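Local coordinates for protein cytosol aminopeptidase (PDB 3KZW) that probably cleaves amino-terminal residues from peptides as a metal-dependent leucyl aminopeptidase of the cytosol aminopeptidase family, at residues 85-89 and 90-94; 199-202 and 203-206; 215-218 and 219-223; 269-272 and 273-277. One frame throughout, in Å; residues are numbered along the deposited sequence.

Contact 1 (85-89 and 90-94); sequences AFDVQ and DQTYR
At the end of a beta hairpin in the N-terminal domain, Phe86 and Tyr93 face each other as an antiparallel hydrogen-bonded pair. Phe86 N donates to Tyr93 O over 2.8 Å, and Tyr93 N returns a bond to Phe86 O, also at 2.8 Å. On the face that carries Ala85, Asp87 and Thr92, the Thr92 hydroxyl OG1 donates to Asp87 OD1 at 3.0 Å, reaching the carboxylate on its syn side and 23° out of its plane. With chi1 -51° Thr92 sets OG1 beside its backbone N, on the side where Asp87 OD1 lies. Asp87 and Thr92 form a non-hydrogen-bonded pair, and their side chains bridge a position that the backbone leaves without bonds. Strands 81-88 and 91-101 lie at one border of a six-stranded mixed sheet, with 81-88 outermost within the chain. Gln89 and Asp90 make the connection, with backbone angles close to those of a type II' turn. On the other face Val88 packs against Tyr93: Val88 CG1 comes obliquely to the ring, 3.5 Å from Tyr93 CD1. Phe56 meets the same tyrosine edge-to-face, while Phe86 reaches over to Ser64 and Leu68 of helix 62-70. A second subunit approaches the hairpin as well, its Thr84 OG1 hydrogen-bonded to Ala85 N and its Leu68 packed on the Ala85 side chain.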
ATOM      1  N   ALA A  85      42.344  17.734  36.566  1.00  2.63           N
ATOM      2  CA  ALA A  85      43.256  18.734  37.102  1.00  2.65           C
ATOM      3  C   ALA A  85      44.658  18.139  37.083  1.00  2.65           C
ATOM      4  O   ALA A  85      44.858  16.993  37.491  1.00  2.63           O
ATOM      5  CB  ALA A  85      42.858  19.121  38.512  1.00  2.61           C
ATOM      6  N   PHE A  86      45.621  18.914  36.595  1.00  2.64           N
ATOM      7  CA  PHE A  86      46.977  18.418  36.407  1.00  2.66           C
ATOM      8  C   PHE A  86      47.999  19.421  36.916  1.00  2.65           C
ATOM      9  O   PHE A  86      48.093  20.540  36.407  1.00  2.69           O
ATOM     10  CB  PHE A  86      47.220  18.101  34.926  1.00  2.68           C
ATOM     11  CG  PHE A  86      48.467  17.304  34.663  1.00  2.67           C
ATOM     12  CD1 PHE A  86      48.592  16.000  35.138  1.00  2.69           C
ATOM     13  CD2 PHE A  86      49.508  17.848  33.916  1.00  2.69           C
ATOM     14  CE1 PHE A  86      49.746  15.257  34.888  1.00  2.73           C
ATOM     15  CE2 PHE A  86      50.664  17.114  33.658  1.00  2.68           C
ATOM     16  CZ  PHE A  86      50.785  15.815  34.145  1.00  2.71           C
ATOM     17  N   ASP A  87      48.757  19.014  37.930  1.00  2.63           N
ATOM     18  CA  ASP A  87      49.797  19.858  38.501  1.00  2.68           C
ATOM     19  C   ASP A  87      51.146  19.631  37.830  1.00  2.70           C
ATOM     20  O   ASP A  87      51.684  18.520  37.845  1.00  2.73           O
ATOM     21  CB  ASP A  87      49.920  19.626  40.010  1.00  2.67           C
ATOM     22  CG  ASP A  87      48.861  20.367  40.810  1.00  2.76           C
ATOM     23  OD1 ASP A  87      48.070  21.139  40.219  1.00  2.76           O
ATOM     24  OD2 ASP A  87      48.826  20.178  42.044  1.00  2.79           O
ATOM     25  N   VAL A  88      51.675  20.688  37.224  1.00  2.67           N
ATOM     26  CA  VAL A  88      53.065  20.700  36.781  1.00  2.70           C
ATOM     27  C   VAL A  88      53.730  21.963  37.325  1.00  2.72           C
ATOM     28  O   VAL A  88      53.335  23.085  36.991  1.00  2.69           O
ATOM     29  CB  VAL A  88      53.222  20.516  35.238  1.00  2.69           C
ATOM     30  CG1 VAL A  88      52.313  21.460  34.459  1.00  2.74           C
ATOM     31  CG2 VAL A  88      54.681  20.671  34.814  1.00  2.70           C
ATOM     32  N   GLN A  89      54.730  21.752  38.181  1.00  2.75           N
ATOM     33  CA  GLN A  89      55.344  22.806  39.001  1.00  2.82           C
ATOM     34  C   GLN A  89      54.325  23.393  39.988  1.00  2.92           C
ATOM     35  O   GLN A  89      53.644  22.644  40.692  1.00  2.86           O
ATOM     36  CB  GLN A  89      56.023  23.883  38.140  1.00  2.78           C
ATOM     37  CG  GLN A  89      57.200  23.363  37.319  1.00  2.80           C
ATOM     38  CD  GLN A  89      57.849  24.436  36.466  1.00  2.84           C
ATOM     39  OE1 GLN A  89      57.576  24.537  35.265  1.00  2.83           O
ATOM     40  NE2 GLN A  89      58.712  25.246  37.080  1.00  2.64           N
ATOM     41  N   ASP A  90      54.217  24.717  40.047  1.00  3.21           N
ATOM     42  CA  ASP A  90      53.284  25.358  40.973  1.00  3.43           C
ATOM     43  C   ASP A  90      51.869  25.501  40.405  1.00  3.43           C
ATOM     44  O   ASP A  90      50.894  25.483  41.159  1.00  3.53           O
ATOM     45  CB  ASP A  90      53.821  26.719  41.438  1.00  3.57           C
ATOM     46  CG  ASP A  90      54.229  27.625  40.279  1.00  4.03           C
ATOM     47  OD1 ASP A  90      53.388  27.905  39.396  1.00  4.31           O
ATOM     48  OD2 ASP A  90      55.397  28.072  40.267  1.00  4.54           O
ATOM     49  N   GLN A  91      51.766  25.637  39.083  1.00  3.35           N
ATOM     50  CA  GLN A  91      50.490  25.919  38.419  1.00  3.23           C
ATOM     51  C   GLN A  91      49.612  24.683  38.237  1.00  3.10           C
ATOM     52  O   GLN A  91      50.110  23.594  37.932  1.00  3.06           O
ATOM     53  CB  GLN A  91      50.722  26.591  37.057  1.00  3.30           C
ATOM     54  CG  GLN A  91      51.108  28.074  37.116  1.00  3.47           C
ATOM     55  CD  GLN A  91      49.940  28.992  37.456  1.00  3.54           C
ATOM     56  OE1 GLN A  91      48.854  28.884  36.882  1.00  3.44           O
ATOM     57  NE2 GLN A  91      50.168  29.913  38.387  1.00  3.57           N
ATOM     58  N   THR A  92      48.304  24.865  38.427  1.00  2.88           N
ATOM     59  CA  THR A  92      47.323  23.820  38.143  1.00  2.74           C
ATOM     60  C   THR A  92      46.768  24.017  36.734  1.00  2.72           C
ATOM     61  O   THR A  92      46.265  25.092  36.397  1.00  2.74           O
ATOM     62  CB  THR A  92      46.163  23.817  39.168  1.00  2.71           C
ATOM     63  OG1 THR A  92      46.694  23.797  40.498  1.00  2.74           O
ATOM     64  CG2 THR A  92      45.261  22.601  38.972  1.00  2.65           C
ATOM     65  N   TYR A  93      46.871  22.971  35.919  1.00  2.68           N
ATOM     66  CA  TYR A  93      46.427  23.012  34.531  1.00  2.64           C
ATOM     67  C   TYR A  93      45.176  22.170  34.319  1.00  2.64           C
ATOM     68  O   TYR A  93      44.938  21.195  35.035  1.00  2.63           O
ATOM     69  CB  TYR A  93      47.542  22.519  33.602  1.00  2.65           C
ATOM     70  CG  TYR A  93      48.632  23.536  33.333  1.00  2.68           C
ATOM     71  CD1 TYR A  93      49.669  23.735  34.244  1.00  2.69           C
ATOM     72  CD2 TYR A  93      48.630  24.293  32.163  1.00  2.69           C
ATOM     73  CE1 TYR A  93      50.672  24.669  33.997  1.00  2.72           C
ATOM     74  CE2 TYR A  93      49.629  25.231  31.908  1.00  2.66           C
ATOM     75  CZ  TYR A  93      50.647  25.411  32.830  1.00  2.71           C
ATOM     76  OH  TYR A  93      51.640  26.333  32.592  1.00  2.73           O
ATOM     77  N   ARG A  94      44.377  22.563  33.332  1.00  2.64           N
ATOM     78  CA  ARG A  94      43.288  21.732  32.848  1.00  2.63           C
ATOM     79  C   ARG A  94      43.856  20.804  31.784  1.00  2.61           C
ATOM     80  O   ARG A  94      44.219  21.247  30.695  1.00  2.61           O
ATOM     81  CB  ARG A  94      42.159  22.593  32.271  1.00  2.65           C
ATOM     82  CG  ARG A  94      40.918  21.810  31.868  1.00  2.62           C
ATOM     83  CD  ARG A  94      39.914  22.688  31.147  1.00  2.63           C
ATOM     84  NE  ARG A  94      38.717  21.940  30.777  1.00  2.63           N
ATOM     85  CZ  ARG A  94      37.664  22.454  30.148  1.00  2.65           C
ATOM     86  NH1 ARG A  94      37.640  23.736  29.807  1.00  2.71           N
ATOM     87  NH2 ARG A  94      36.630  21.679  29.857  1.00  2.69           N
TER

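Contact 2 (199-202 and 203-206); sequences SINL and ARDF
Asn201 (chi1 -70°) and Arg204 (chi1 -79°) each set CG beside the backbone N and anti to the carbonyl carbon, and their side chains run alongside each other on one flank of helix 188-208. The arginine is extended from CG to NE, reaching the asparagine amide, where NH1 donates a bent hydrogen bond to Asn201 OD1 (3.2 Å). The amide and guanidinium planes are nearly parallel, but OD1 lies 29° out of the guanidinium plane. Asn201 ND2 in turn donates to Glu156 O, which helps hold the amide. Ile200 lies on the same flank, its branch CG2 over one face of the guanidinium group near the rim, 4.2 Å from Arg204 NE. The amide is not the main partner of the cation: Arg204 NH1 also meets Arg157 O, NE meets Pro500 O and NH2 meets Asn495 O. The buried guanidinium group is thus held by four carbonyl oxygens, counting that of the amide, which probably fixes its rotation firmly.

One turn apart, Leu202 and Phe206 also lie side by side, with Leu202 CD1 4.0 Å from Phe206 CE2. The backbone keeps the i to i+4 pattern throughout: Arg204 N bonds to Ile200 O at 3.0 Å and Asp205 N to Asn201 O at 2.9 Å. Within the fold, the helix is covered from several sides: Ser199, Leu202 and Ala203 rest on helix 308-322, Ile200 and Ala203 on helix 505-512, and Leu202 and Phe206 on helix 216-226.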
ATOM      1  N   SER A 199      36.972  23.221   1.999  1.00  2.66           N
ATOM      2  CA  SER A 199      36.370  22.890   0.710  1.00  2.67           C
ATOM      3  C   SER A 199      35.179  21.954   0.888  1.00  2.66           C
ATOM      4  O   SER A 199      34.178  22.073   0.176  1.00  2.67           O
ATOM      5  CB  SER A 199      37.401  22.259  -0.225  1.00  2.65           C
ATOM      6  OG  SER A 199      38.465  23.156  -0.476  1.00  2.66           O
ATOM      7  N   ILE A 200      35.298  21.028   1.839  1.00  2.65           N
ATOM      8  CA  ILE A 200      34.211  20.112   2.193  1.00  2.65           C
ATOM      9  C   ILE A 200      33.044  20.890   2.797  1.00  2.63           C
ATOM     10  O   ILE A 200      31.882  20.648   2.458  1.00  2.62           O
ATOM     11  CB  ILE A 200      34.695  18.993   3.155  1.00  2.63           C
ATOM     12  CG1 ILE A 200      35.688  18.070   2.433  1.00  2.61           C
ATOM     13  CG2 ILE A 200      33.515  18.187   3.698  1.00  2.60           C
ATOM     14  CD1 ILE A 200      36.487  17.161   3.345  1.00  2.61           C
ATOM     15  N   ASN A 201      33.368  21.840   3.672  1.00  2.64           N
ATOM     16  CA  ASN A 201      32.366  22.690   4.310  1.00  2.61           C
ATOM     17  C   ASN A 201      31.670  23.633   3.336  1.00  2.59           C
ATOM     18  O   ASN A 201      30.506  23.982   3.534  1.00  2.60           O
ATOM     19  CB  ASN A 201      32.985  23.472   5.473  1.00  2.61           C
ATOM     20  CG  ASN A 201      33.347  22.581   6.653  1.00  2.61           C
ATOM     21  OD1 ASN A 201      33.036  21.389   6.670  1.00  2.59           O
ATOM     22  ND2 ASN A 201      34.003  23.161   7.649  1.00  2.61           N
ATOM     23  N   LEU A 202      32.385  24.042   2.290  1.00  2.61           N
ATOM     24  CA  LEU A 202      31.807  24.872   1.237  1.00  2.65           C
ATOM     25  C   LEU A 202      30.720  24.096   0.500  1.00  2.67           C
ATOM     26  O   LEU A 202      29.653  24.639   0.210  1.00  2.70           O
ATOM     27  CB  LEU A 202      32.884  25.352   0.256  1.00  2.65           C
ATOM     28  CG  LEU A 202      32.418  26.181  -0.953  1.00  2.66           C
ATOM     29  CD1 LEU A 202      31.933  27.568  -0.537  1.00  2.64           C
ATOM     30  CD2 LEU A 202      33.519  26.291  -1.993  1.00  2.67           C
ATOM     31  N   ALA A 203      31.008  22.829   0.205  1.00  2.68           N
ATOM     32  CA  ALA A 203      30.053  21.926  -0.429  1.00  2.65           C
ATOM     33  C   ALA A 203      28.847  21.694   0.482  1.00  2.67           C
ATOM     34  O   ALA A 203      27.700  21.702   0.022  1.00  2.68           O
ATOM     35  CB  ALA A 203      30.725  20.611  -0.781  1.00  2.60           C
ATOM     36  N   ARG A 204      29.123  21.502   1.772  1.00  2.63           N
ATOM     37  CA  ARG A 204      28.090  21.319   2.789  1.00  2.63           C
ATOM     38  C   ARG A 204      27.153  22.516   2.883  1.00  2.64           C
ATOM     39  O   ARG A 204      25.944  22.345   3.036  1.00  2.71           O
ATOM     40  CB  ARG A 204      28.725  21.070   4.156  1.00  2.64           C
ATOM     41  CG  ARG A 204      29.222  19.663   4.386  1.00  2.57           C
ATOM     42  CD  ARG A 204      30.009  19.603   5.675  1.00  2.60           C
ATOM     43  NE  ARG A 204      30.143  18.243   6.181  1.00  2.65           N
ATOM     44  CZ  ARG A 204      30.864  17.903   7.243  1.00  2.63           C
ATOM     45  NH1 ARG A 204      31.537  18.819   7.925  1.00  2.53           N
ATOM     46  NH2 ARG A 204      30.919  16.636   7.620  1.00  2.75           N
ATOM     47  N   ASP A 205      27.717  23.721   2.798  1.00  2.64           N
ATOM     48  CA  ASP A 205      26.939  24.959   2.858  1.00  2.65           C
ATOM     49  C   ASP A 205      25.920  25.052   1.725  1.00  2.65           C
ATOM     50  O   ASP A 205      24.764  25.412   1.953  1.00  2.68           O
ATOM     51  CB  ASP A 205      27.859  26.184   2.858  1.00  2.64           C
ATOM     52  CG  ASP A 205      28.418  26.504   4.239  1.00  2.72           C
ATOM     53  OD1 ASP A 205      27.947  25.923   5.244  1.00  2.66           O
ATOM     54  OD2 ASP A 205      29.331  27.356   4.320  1.00  2.79           O
ATOM     55  N   PHE A 206      26.350  24.718   0.510  1.00  2.64           N
ATOM     56  CA  PHE A 206      25.454  24.690  -0.641  1.00  2.65           C
ATOM     57  C   PHE A 206      24.359  23.642  -0.471  1.00  2.64           C
ATOM     58  O   PHE A 206      23.208  23.882  -0.821  1.00  2.66           O
ATOM     59  CB  PHE A 206      26.227  24.432  -1.938  1.00  2.66           C
ATOM     60  CG  PHE A 206      26.970  25.632  -2.457  1.00  2.71           C
ATOM     61  CD1 PHE A 206      26.298  26.818  -2.743  1.00  2.73           C
ATOM     62  CD2 PHE A 206      28.344  25.570  -2.683  1.00  2.74           C
ATOM     63  CE1 PHE A 206      26.985  27.929  -3.230  1.00  2.77           C
ATOM     64  CE2 PHE A 206      29.041  26.674  -3.171  1.00  2.73           C
ATOM     65  CZ  PHE A 206      28.358  27.858  -3.444  1.00  2.74           C
TER

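Contact 3 (215-218 and 219-223); sequences TPQT and FAEDI
Thr215 is the N-cap of helix 216-226, and its carbonyl O takes Phe219 N at 2.8 Å to start a run of i to i+4 bonds that continues with Ala220 N to Pro216 O at 3.1 Å and Glu221 N to Gln217 O at 2.9 Å. On the outer side of this first turn, Gln217 sends its amide across to the carboxylate one turn on: Gln217 NE2 donates to Glu221 OE2 at 2.9 Å. The bond is fairly straight (156° at the hydrogen) and lies near the plane of the amide, but it meets OE2 from above the carboxylate plane, the two flat groups being turned 68° against each other. Gln217, its chi1 near 180° (-179°) and its chain extended, carries NE2 to the OE2 end of the carboxylate.

At the cap itself, Thr215 N donates to Thr218 OG1 at 2.8 Å, the half of a capping box in which the third helical residue receives the N-cap amide; that hydroxyl is also hydrogen-bonded to Val213 O. Phe219 turns inward, and Ile223 CD1 lies over one face of its ring, 3.7 Å above the plane and toward the rim. The chemistry is therefore split: a single neutral-to-charged bond on the exposed side, where Glu221, whose carboxylate reaches back toward the first turn, may be modestly stabilised by the helix's amino end, against aromatic and aliphatic packing beneath.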
ATOM      1  N   THR A 215      18.188  28.409  -5.544  1.00  2.70           N
ATOM      2  CA  THR A 215      17.615  28.003  -6.821  1.00  2.66           C
ATOM      3  C   THR A 215      18.762  27.849  -7.823  1.00  2.67           C
ATOM      4  O   THR A 215      19.880  28.278  -7.532  1.00  2.70           O
ATOM      5  CB  THR A 215      16.615  29.061  -7.326  1.00  2.67           C
ATOM      6  OG1 THR A 215      17.310  30.283  -7.605  1.00  2.73           O
ATOM      7  CG2 THR A 215      15.533  29.323  -6.280  1.00  2.68           C
ATOM      8  N   PRO A 216      18.504  27.237  -8.999  1.00  2.69           N
ATOM      9  CA  PRO A 216      19.558  27.112 -10.013  1.00  2.63           C
ATOM     10  C   PRO A 216      20.254  28.439 -10.331  1.00  2.67           C
ATOM     11  O   PRO A 216      21.475  28.467 -10.485  1.00  2.71           O
ATOM     12  CB  PRO A 216      18.801  26.602 -11.239  1.00  2.58           C
ATOM     13  CG  PRO A 216      17.680  25.833 -10.675  1.00  2.66           C
ATOM     14  CD  PRO A 216      17.269  26.547  -9.419  1.00  2.68           C
ATOM     15  N   GLN A 217      19.483  29.523 -10.415  1.00  2.68           N
ATOM     16  CA  GLN A 217      20.026  30.847 -10.706  1.00  2.64           C
ATOM     17  C   GLN A 217      20.966  31.329  -9.603  1.00  2.69           C
ATOM     18  O   GLN A 217      22.105  31.705  -9.881  1.00  2.70           O
ATOM     19  CB  GLN A 217      18.898  31.859 -10.923  1.00  2.62           C
ATOM     20  CG  GLN A 217      19.378  33.265 -11.255  1.00  2.66           C
ATOM     21  CD  GLN A 217      18.266  34.299 -11.211  1.00  2.77           C
ATOM     22  OE1 GLN A 217      17.150  34.058 -11.678  1.00  2.85           O
ATOM     23  NE2 GLN A 217      18.570  35.466 -10.652  1.00  2.77           N
ATOM     24  N   THR A 218      20.488  31.309  -8.358  1.00  2.72           N
ATOM     25  CA  THR A 218      21.266  31.800  -7.214  1.00  2.66           C
ATOM     26  C   THR A 218      22.468  30.909  -6.928  1.00  2.63           C
ATOM     27  O   THR A 218      23.494  31.384  -6.442  1.00  2.67           O
ATOM     28  CB  THR A 218      20.412  31.944  -5.931  1.00  2.64           C
ATOM     29  OG1 THR A 218      19.881  30.669  -5.558  1.00  2.64           O
ATOM     30  CG2 THR A 218      19.269  32.935  -6.139  1.00  2.61           C
ATOM     31  N   PHE A 219      22.332  29.620  -7.234  1.00  2.62           N
ATOM     32  CA  PHE A 219      23.431  28.666  -7.118  1.00  2.60           C
ATOM     33  C   PHE A 219      24.551  29.028  -8.086  1.00  2.64           C
ATOM     34  O   PHE A 219      25.719  29.050  -7.698  1.00  2.65           O
ATOM     35  CB  PHE A 219      22.930  27.238  -7.360  1.00  2.60           C
ATOM     36  CG  PHE A 219      23.972  26.166  -7.139  1.00  2.64           C
ATOM     37  CD1 PHE A 219      24.903  26.266  -6.107  1.00  2.71           C
ATOM     38  CD2 PHE A 219      23.999  25.035  -7.950  1.00  2.68           C
ATOM     39  CE1 PHE A 219      25.857  25.270  -5.908  1.00  2.67           C
ATOM     40  CE2 PHE A 219      24.944  24.033  -7.750  1.00  2.68           C
ATOM     41  CZ  PHE A 219      25.873  24.152  -6.729  1.00  2.61           C
ATOM     42  N   ALA A 220      24.183  29.328  -9.332  1.00  2.64           N
ATOM     43  CA  ALA A 220      25.132  29.790 -10.346  1.00  2.62           C
ATOM     44  C   ALA A 220      25.792  31.107  -9.935  1.00  2.64           C
ATOM     45  O   ALA A 220      27.012  31.245 -10.022  1.00  2.69           O
ATOM     46  CB  ALA A 220      24.445  29.936 -11.696  1.00  2.58           C
ATOM     47  N   GLU A 221      24.979  32.057  -9.473  1.00  2.62           N
ATOM     48  CA  GLU A 221      25.456  33.367  -9.032  1.00  2.63           C
ATOM     49  C   GLU A 221      26.438  33.268  -7.866  1.00  2.67           C
ATOM     50  O   GLU A 221      27.420  34.013  -7.812  1.00  2.70           O
ATOM     51  CB  GLU A 221      24.279  34.270  -8.654  1.00  2.62           C
ATOM     52  CG  GLU A 221      23.473  34.777  -9.843  1.00  2.70           C
ATOM     53  CD  GLU A 221      22.160  35.443  -9.447  1.00  2.85           C
ATOM     54  OE1 GLU A 221      21.842  35.507  -8.236  1.00  2.81           O
ATOM     55  OE2 GLU A 221      21.442  35.903 -10.363  1.00  2.86           O
ATOM     56  N   ASP A 222      26.168  32.347  -6.940  1.00  2.65           N
ATOM     57  CA  ASP A 222      27.036  32.133  -5.782  1.00  2.69           C
ATOM     58  C   ASP A 222      28.398  31.572  -6.182  1.00  2.69           C
ATOM     59  O   ASP A 222      29.417  31.936  -5.594  1.00  2.74           O
ATOM     60  CB  ASP A 222      26.365  31.213  -4.755  1.00  2.67           C
ATOM     61  CG  ASP A 222      25.312  31.926  -3.912  1.00  2.87           C
ATOM     62  OD1 ASP A 222      24.978  33.103  -4.200  1.00  2.90           O
ATOM     63  OD2 ASP A 222      24.811  31.297  -2.952  1.00  2.98           O
ATOM     64  N   ILE A 223      28.406  30.691  -7.181  1.00  2.64           N
ATOM     65  CA  ILE A 223      29.642  30.105  -7.699  1.00  2.63           C
ATOM     66  C   ILE A 223      30.499  31.171  -8.398  1.00  2.66           C
ATOM     67  O   ILE A 223      31.717  31.216  -8.203  1.00  2.63           O
ATOM     68  CB  ILE A 223      29.359  28.893  -8.631  1.00  2.62           C
ATOM     69  CG1 ILE A 223      28.734  27.747  -7.835  1.00  2.64           C
ATOM     70  CG2 ILE A 223      30.636  28.401  -9.306  1.00  2.65           C
ATOM     71  CD1 ILE A 223      27.977  26.732  -8.682  1.00  2.64           C
TER

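Contact 4 (269-272 and 273-277); sequences NGKD and KDEAP
Lys271 NZ and Glu275 OE2 lie 2.7 Å apart in a salt bridge that spans the loop between strands 262-269 and 278-285. The lysine chain is fully extended beyond CG, and its tip arrives from above the carboxylate, 67° out of that plane. The lysine bonds to OE2, while Glu275 OE1 stays 4.0 Å from Lys271 NZ. The glutamate bends at chi2 (135°), the two side chains cross at an angle, and the methylenes behind the charged groups touch: Lys271 CE is 3.7 Å from Glu275 CG. The like charge of Lys273 NZ, 6.7 Å from Lys271 NZ, may make the carboxylate more welcome.

Residues beyond the loop hold it too: Asn328, at the start of strand 328-338, gives its ND2 to the carbonyl oxygens of both Lys273 and Glu275, while Asp272 OD1 forms a salt bridge to Lys231. Because the Lys271-Glu275 pair lies at the surface, its attraction is probably weakened by water; contact through one oxygen, well out of the carboxylate plane, also makes this a one-point bridge.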
ATOM      1  N   ASN A 269      43.012  25.891 -14.858  1.00  2.64           N
ATOM      2  CA  ASN A 269      44.216  25.481 -15.572  1.00  2.67           C
ATOM      3  C   ASN A 269      45.445  25.532 -14.667  1.00  2.69           C
ATOM      4  O   ASN A 269      46.155  26.539 -14.612  1.00  2.73           O
ATOM      5  CB  ASN A 269      44.407  26.327 -16.837  1.00  2.70           C
ATOM      6  CG  ASN A 269      43.299  26.106 -17.858  1.00  2.83           C
ATOM      7  OD1 ASN A 269      43.150  25.014 -18.405  1.00  2.93           O
ATOM      8  ND2 ASN A 269      42.517  27.148 -18.119  1.00  2.83           N
ATOM      9  N   GLY A 270      45.686  24.431 -13.960  1.00  2.66           N
ATOM     10  CA  GLY A 270      46.737  24.363 -12.948  1.00  2.67           C
ATOM     11  C   GLY A 270      48.136  24.073 -13.453  1.00  2.70           C
ATOM     12  O   GLY A 270      49.108  24.272 -12.724  1.00  2.68           O
ATOM     13  N   LYS A 271      48.250  23.586 -14.684  1.00  2.75           N
ATOM     14  CA  LYS A 271      49.570  23.336 -15.264  1.00  2.92           C
ATOM     15  C   LYS A 271      49.795  24.198 -16.508  1.00  3.21           C
ATOM     16  O   LYS A 271      50.931  24.485 -16.888  1.00  3.07           O
ATOM     17  CB  LYS A 271      49.854  21.838 -15.454  1.00  2.81           C
ATOM     18  CG  LYS A 271      48.773  21.024 -16.138  1.00  2.73           C
ATOM     19  CD  LYS A 271      49.258  19.594 -16.360  1.00  2.75           C
ATOM     20  CE  LYS A 271      48.147  18.709 -16.907  1.00  2.89           C
ATOM     21  NZ  LYS A 271      48.601  17.302 -17.109  1.00  2.86           N
ATOM     22  N   ASP A 272      48.689  24.742 -17.023  1.00  4.19           N
ATOM     23  CA  ASP A 272      48.695  25.826 -18.021  1.00  5.00           C
ATOM     24  C   ASP A 272      48.979  25.309 -19.425  1.00  5.43           C
ATOM     25  O   ASP A 272      48.716  26.002 -20.415  1.00  5.65           O
ATOM     26  CB  ASP A 272      49.684  26.957 -17.649  1.00  5.06           C
ATOM     27  CG  ASP A 272      49.349  27.632 -16.314  1.00  5.29           C
ATOM     28  OD1 ASP A 272      48.164  27.969 -16.081  1.00  5.23           O
ATOM     29  OD2 ASP A 272      50.281  27.839 -15.506  1.00  5.08           O
ATOM     30  N   LYS A 273      49.517  24.092 -19.496  1.00  5.80           N
ATOM     31  CA  LYS A 273      49.744  23.405 -20.761  1.00  6.10           C
ATOM     32  C   LYS A 273      48.431  23.237 -21.527  1.00  6.11           C
ATOM     33  O   LYS A 273      47.349  23.191 -20.931  1.00  5.92           O
ATOM     34  CB  LYS A 273      50.376  22.028 -20.517  1.00  6.20           C
ATOM     35  CG  LYS A 273      51.809  22.053 -20.014  1.00  6.58           C
ATOM     36  CD  LYS A 273      52.429  20.663 -20.107  1.00  7.22           C
ATOM     37  CE  LYS A 273      53.920  20.678 -19.787  1.00  7.64           C
ATOM     38  NZ  LYS A 273      54.182  20.827 -18.327  1.00  7.83           N
ATOM     39  N   ASP A 274      48.537  23.154 -22.852  1.00  6.13           N
ATOM     40  CA  ASP A 274      47.398  22.839 -23.712  1.00  6.11           C
ATOM     41  C   ASP A 274      46.970  21.382 -23.532  1.00  5.79           C
ATOM     42  O   ASP A 274      46.507  20.735 -24.478  1.00  5.91           O
ATOM     43  CB  ASP A 274      47.748  23.112 -25.178  1.00  6.26           C
ATOM     44  CG  ASP A 274      49.176  22.705 -25.538  1.00  7.18           C
ATOM     45  OD1 ASP A 274      49.812  21.956 -24.761  1.00  8.23           O
ATOM     46  OD2 ASP A 274      49.667  23.140 -26.607  1.00  8.01           O
ATOM     47  N   GLU A 275      47.125  20.878 -22.308  1.00  5.25           N
ATOM     48  CA  GLU A 275      46.871  19.480 -22.004  1.00  4.71           C
ATOM     49  C   GLU A 275      45.406  19.201 -21.701  1.00  4.12           C
ATOM     50  O   GLU A 275      44.751  19.945 -20.966  1.00  4.10           O
ATOM     51  CB  GLU A 275      47.763  18.996 -20.854  1.00  4.86           C
ATOM     52  CG  GLU A 275      47.450  17.573 -20.393  1.00  5.60           C
ATOM     53  CD  GLU A 275      48.684  16.708 -20.192  1.00  6.75           C
ATOM     54  OE1 GLU A 275      49.697  16.907 -20.904  1.00  6.66           O
ATOM     55  OE2 GLU A 275      48.628  15.810 -19.322  1.00  7.30           O
ATOM     56  N   ALA A 276      44.918  18.117 -22.295  1.00  3.27           N
ATOM     57  CA  ALA A 276      43.595  17.552 -22.033  1.00  2.91           C
ATOM     58  C   ALA A 276      43.197  17.625 -20.556  1.00  2.77           C
ATOM     59  O   ALA A 276      43.895  17.084 -19.691  1.00  2.71           O
ATOM     60  CB  ALA A 276      43.544  16.113 -22.526  1.00  2.77           C
ATOM     61  N   PRO A 277      42.067  18.300 -20.267  1.00  2.70           N
ATOM     62  CA  PRO A 277      41.616  18.483 -18.891  1.00  2.65           C
ATOM     63  C   PRO A 277      40.936  17.242 -18.314  1.00  2.63           C
ATOM     64  O   PRO A 277      40.639  16.295 -19.041  1.00  2.57           O
ATOM     65  CB  PRO A 277      40.611  19.633 -19.010  1.00  2.63           C
ATOM     66  CG  PRO A 277      40.050  19.497 -20.372  1.00  2.62           C
ATOM     67  CD  PRO A 277      41.151  18.933 -21.235  1.00  2.69           C
TER

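In the fold
Contact 2 is the buried one, close to the centre of the chain, whereas contact 4 is a surface loop and contacts 1 and 3 are partly buried. Contacts 2 and 3 lie on consecutive helices, 188-208 and 216-226, and meet directly where the Phe206 and Phe219 rings pack edge-to-face; their centres are about 14 Å apart. Contact 1 stands apart in the N-terminal domain, its centre about 40 Å from that of contact 2, and is the one touched by another subunit. Chemistry follows place: a buried arginine among carbonyl oxygens at 199-206, an amide-carboxylate bond at 215-223, a hydroxyl-carboxylate bond on the hairpin, and an exposed ion pair at 269-277.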